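Local coordinates for protein calmodulin, putative (Entamoeba histolytica, PDB 4OCI) that probably serves as a calcium-binding signalling protein of the EF-hand family, and is involved in initiating phagocytosis of human erythrocytes, at residues Ser11-Leu14 and Phe15-Asp18; Met57-Glu60 and Leu61-Ser64. All blocks are in the same frame, centred on the assembly; numbering follows the deposited sequence.

Contact 1: residues Ser11-Leu14 and Phe15-Asp18; sequences SFLL and FDGD. With CA (calcium ion), chain B.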
loop_
_atom_site.group_PDB
_atom_site.type_symbol
_atom_site.label_atom_id
_atom_site.label_comp_id
_atom_site.label_asym_id
_atom_site.label_seq_id
_atom_site.Cartn_x
_atom_site.Cartn_y
_atom_site.Cartn_z
ATOM N N SER A 11 9.817 14.922 -14.221
ATOM C CA SER A 11 9.958 13.563 -13.706
ATOM C C SER A 11 8.610 12.932 -13.428
ATOM O O SER A 11 8.382 11.770 -13.712
ATOM C CB SER A 11 10.791 13.593 -12.403
ATOM O OG SER A 11 12.147 13.843 -12.740
ATOM N N PHE A 12 7.708 13.669 -12.810
ATOM C CA PHE A 12 6.376 13.181 -12.637
ATOM C C PHE A 12 5.799 12.666 -13.981
ATOM O O PHE A 12 5.219 11.549 -14.065
ATOM C CB PHE A 12 5.511 14.370 -12.039
ATOM C CG PHE A 12 4.042 14.050 -11.919
ATOM C CD1 PHE A 12 3.501 13.599 -10.707
ATOM C CD2 PHE A 12 3.186 14.245 -12.997
ATOM C CE1 PHE A 12 2.131 13.295 -10.590
ATOM C CE2 PHE A 12 1.823 13.962 -12.915
ATOM C CZ PHE A 12 1.304 13.446 -11.690
ATOM N N LEU A 13 5.802 13.512 -15.014
ATOM C CA LEU A 13 5.178 13.193 -16.298
ATOM C C LEU A 13 5.909 12.054 -16.958
ATOM O O LEU A 13 5.327 11.206 -17.689
ATOM C CB LEU A 13 5.197 14.446 -17.225
ATOM C CG LEU A 13 4.248 15.571 -16.728
ATOM C CD1 LEU A 13 4.437 16.877 -17.572
ATOM C CD2 LEU A 13 2.867 15.059 -16.767
ATOM N N LEU A 14 7.198 11.976 -16.686
ATOM C CA LEU A 14 7.957 10.793 -17.186
ATOM C C LEU A 14 7.406 9.472 -16.590
ATOM O O LEU A 14 7.249 8.425 -17.286
ATOM C CB LEU A 14 9.410 11.006 -16.837
ATOM C CG LEU A 14 10.654 10.296 -17.290
ATOM C CD1 LEU A 14 11.870 11.225 -17.033
ATOM C CD2 LEU A 14 10.825 9.124 -16.438
ATOM N N PHE A 15 7.055 9.507 -15.313
ATOM C CA PHE A 15 6.599 8.274 -14.656
ATOM C C PHE A 15 5.115 8.067 -14.845
ATOM O O PHE A 15 4.570 7.026 -14.490
ATOM C CB PHE A 15 6.937 8.323 -13.197
ATOM C CG PHE A 15 8.354 7.908 -12.919
ATOM C CD1 PHE A 15 9.410 8.718 -13.280
ATOM C CD2 PHE A 15 8.620 6.670 -12.298
ATOM C CE1 PHE A 15 10.747 8.314 -13.022
ATOM C CE2 PHE A 15 9.954 6.255 -12.046
ATOM C CZ PHE A 15 10.996 7.061 -12.408
ATOM N N ASP A 16 4.419 9.066 -15.401
ATOM C CA ASP A 16 2.999 8.904 -15.677
ATOM C C ASP A 16 2.910 8.176 -17.007
ATOM O O ASP A 16 2.958 8.789 -18.077
ATOM C CB ASP A 16 2.313 10.278 -15.738
ATOM C CG ASP A 16 0.973 10.262 -16.472
ATOM O OD1 ASP A 16 0.212 9.294 -16.307
ATOM O OD2 ASP A 16 0.634 11.268 -17.126
ATOM N N GLY A 17 2.709 6.866 -16.954
ATOM C CA GLY A 17 2.963 6.056 -18.161
ATOM C C GLY A 17 1.909 6.190 -19.218
ATOM O O GLY A 17 2.192 6.007 -20.409
ATOM N N ASP A 18 0.699 6.568 -18.834
ATOM C CA ASP A 18 -0.338 6.644 -19.806
ATOM C C ASP A 18 -0.681 8.093 -20.265
ATOM O O ASP A 18 -1.690 8.302 -20.916
ATOM C CB ASP A 18 -1.565 5.904 -19.297
ATOM C CG ASP A 18 -2.195 6.603 -18.080
ATOM O OD1 ASP A 18 -1.612 7.551 -17.533
ATOM O OD2 ASP A 18 -3.292 6.218 -17.666
HETATM CA CA CA B . -1.340 8.236 -15.565
HETATM O O HOH W 1 -3.065 7.210 -14.992
HETATM O O HOH W 2 -0.350 6.415 -15.331
#
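The carbonyl of S11 receives the N-H of F15, O to N 3.1 Å, in the last turn of the entering helix of a calcium-loaded EF-hand. The same oxygen lies near the plane of the F15 ring, at its edge, 3.2 Å from CD1. One residue on, F12 O has two weak, bent bonds, from F15 N and from D16 N at 2.9 Å, the latter with an N-H...O angle of 122°. L13 O adds another weak bond to D16 N, so the helix ends in overlapping, poorly aligned hydrogen bonds as the chain turns into the calcium loop. The side chain of L14 runs alongside that of F15, and its CD2 meets the CD1-CE1 side of the ring obliquely, 3.5 Å from CD1. Beyond, F15 packs on S30, L31 and V34 of helix 25-34, the exiting helix of the motif.

With CG swung anti to its backbone N (chi1 160°), D16 reaches the metal with a single oxygen; its other oxygen, OD2, accepts from G21 N, which probably keeps the carboxylate from turning. D20 and Y22, the latter through its backbone oxygen, complete the calcium site with two waters. D16 OD1 binds calcium at 2.0 Å and D18 OD1 at 2.1 Å, while D18 OD2 accepts a hydrogen bond from one of the metal-bound waters, the water oxygen lying 2.9 Å from OD2.

Contact 2: residues Met57-Glu60 and Leu61-Ser64; sequences MSYE and LFTS. With NA (sodium ion), chain C.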
loop_
_atom_site.group_PDB
_atom_site.type_symbol
_atom_site.label_atom_id
_atom_site.label_comp_id
_atom_site.label_asym_id
_atom_site.label_seq_id
_atom_site.Cartn_x
_atom_site.Cartn_y
_atom_site.Cartn_z
HETATM N N MSE A 57 -3.027 10.035 -8.691
HETATM C CA MSE A 57 -2.401 11.099 -7.982
HETATM C C MSE A 57 -1.954 12.211 -8.950
HETATM O O MSE A 57 -1.219 11.937 -9.850
HETATM C CB MSE A 57 -1.206 10.542 -7.187
HETATM C CG MSE A 57 -0.607 11.674 -6.340
HETATM SE SE MSE A 57 0.933 10.992 -5.508
HETATM C CE MSE A 57 -0.117 10.629 -3.836
ATOM N N SER A 58 -2.423 13.435 -8.767
ATOM C CA SER A 58 -2.112 14.562 -9.668
ATOM C C SER A 58 -0.765 15.126 -9.276
ATOM O O SER A 58 -0.177 14.710 -8.267
ATOM C CB SER A 58 -3.196 15.650 -9.494
ATOM O OG SER A 58 -2.984 16.236 -8.217
ATOM N N TYR A 59 -0.181 15.978 -10.125
ATOM C CA TYR A 59 1.107 16.570 -9.809
ATOM C C TYR A 59 1.101 17.343 -8.492
ATOM O O TYR A 59 2.074 17.325 -7.734
ATOM C CB TYR A 59 1.516 17.542 -10.953
ATOM C CG TYR A 59 2.805 18.194 -10.613
ATOM C CD1 TYR A 59 3.998 17.442 -10.565
ATOM C CD2 TYR A 59 2.821 19.518 -10.246
ATOM C CE1 TYR A 59 5.173 18.001 -10.186
ATOM C CE2 TYR A 59 4.021 20.125 -9.871
ATOM C CZ TYR A 59 5.172 19.353 -9.839
ATOM O OH TYR A 59 6.339 19.987 -9.486
ATOM N N GLU A 60 0.054 18.143 -8.248
ATOM C CA GLU A 60 0.114 18.913 -6.986
ATOM C C GLU A 60 -0.087 18.082 -5.692
ATOM O O GLU A 60 0.580 18.379 -4.705
ATOM C CB GLU A 60 -0.798 20.166 -6.995
ATOM C CG GLU A 60 -0.186 21.319 -7.875
ATOM C CD GLU A 60 1.128 22.011 -7.248
ATOM O OE1 GLU A 60 1.464 21.850 -5.995
ATOM O OE2 GLU A 60 1.833 22.738 -8.022
ATOM N N LEU A 61 -0.919 17.028 -5.713
ATOM C CA LEU A 61 -0.989 16.092 -4.576
ATOM C C LEU A 61 0.394 15.431 -4.399
ATOM O O LEU A 61 0.820 15.212 -3.284
ATOM C CB LEU A 61 -2.023 14.989 -4.859
ATOM C CG LEU A 61 -3.472 15.523 -4.696
ATOM C CD1 LEU A 61 -4.627 14.643 -5.346
ATOM C CD2 LEU A 61 -3.685 15.768 -3.174
ATOM N N PHE A 62 1.046 15.060 -5.508
ATOM C CA PHE A 62 2.401 14.462 -5.504
ATOM C C PHE A 62 3.458 15.312 -4.838
ATOM O O PHE A 62 4.207 14.824 -3.991
ATOM C CB PHE A 62 2.884 14.124 -6.944
ATOM C CG PHE A 62 4.333 13.693 -6.961
ATOM C CD1 PHE A 62 4.693 12.419 -6.505
ATOM C CD2 PHE A 62 5.331 14.593 -7.306
ATOM C CE1 PHE A 62 6.033 12.028 -6.433
ATOM C CE2 PHE A 62 6.681 14.211 -7.259
ATOM C CZ PHE A 62 7.013 12.942 -6.797
ATOM N N THR A 63 3.567 16.587 -5.213
ATOM C CA THR A 63 4.552 17.444 -4.565
ATOM C C THR A 63 4.274 17.650 -3.072
ATOM O O THR A 63 5.217 17.624 -2.286
ATOM C CB THR A 63 4.708 18.836 -5.194
ATOM O OG1 THR A 63 3.465 19.556 -5.081
ATOM C CG2 THR A 63 5.067 18.743 -6.610
ATOM N N SER A 64 3.016 17.803 -2.678
ATOM C CA SER A 64 2.682 17.792 -1.223
ATOM C C SER A 64 3.081 16.520 -0.527
ATOM O O SER A 64 3.777 16.594 0.481
ATOM C CB SER A 64 1.207 18.047 -1.013
ATOM O OG SER A 64 0.922 19.299 -1.652
HETATM NA NA NA C . 1.804 20.385 -3.710
#
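The carbonyl oxygen of E60 is gripped twice: E60 O binds a sodium ion at 2.5 Å. It also accepts the N-H of S64 in a nearly straight bond (173°). The ion sits against the outside of the first turns of helix 59-71. E60 OE1 supplies a second ligand from the same residue, its chain folding back at chi2 (-70°) to bring the carboxylate round to the metal. Across the turn, T63 OG1 makes the shortest of the metal bonds, 2.3 Å, and S64 OG adds a fourth.

T63 divides its two branches between different tasks. While OG1 faces the ion, CG2 is laid over one face of the Y59 ring, 3.3 Å from CZ, a CH-pi-like approach beside the i to i+4 bond from T63 N to Y59 O. Y59 in turn packs its ring edge-to-face with that of F12.

S58 is the N-cap. Its OG accepts a weak though straight bond from L61 N at 3.3 Å, and also touches CG of L61; S58 O accepts from F62 N at 3.0 Å. On the buried side, the selenomethionine M57 extends with CG anti to the backbone N (chi1 -176°) and SE continuing the extended chain, which sets SE beside the edge of the F62 ring, 5.5 Å from the centroid, in a Met-aromatic contact. F28 of helix 25-34 touches both of these side chains.

The sodium ligands are one carboxylate, one carbonyl and two hydroxyl oxygens, an all-oxygen set from a single helical turn. The negative charge of E60 probably contributes to holding the cation, and binding through the E60 carbonyl would be expected to polarise the peptide that S64 N also engages.

How the contacts relate
Contact 1 comes first along the chain, where helix 9-15 runs into the calcium loop; contact 2 follows well after helix 25-34, at the start of helix 59-71. Their centres lie about 12 Å apart, and both sit on the same side of the chain's centre. They meet directly through the F12 ring, whose CZ comes within 3.3 Å of Y59 N and whose CE1 packs near F62 CB. Helix 25-34 is shared, since F15 and F62 both pack on L31. M57 also pairs its backbone with L23, the loop residue that follows the calcium ligand Y22. The calcium-binding hand is thus joined to the beginning of helix 59-71 by aromatic packing and backbone hydrogen bonding.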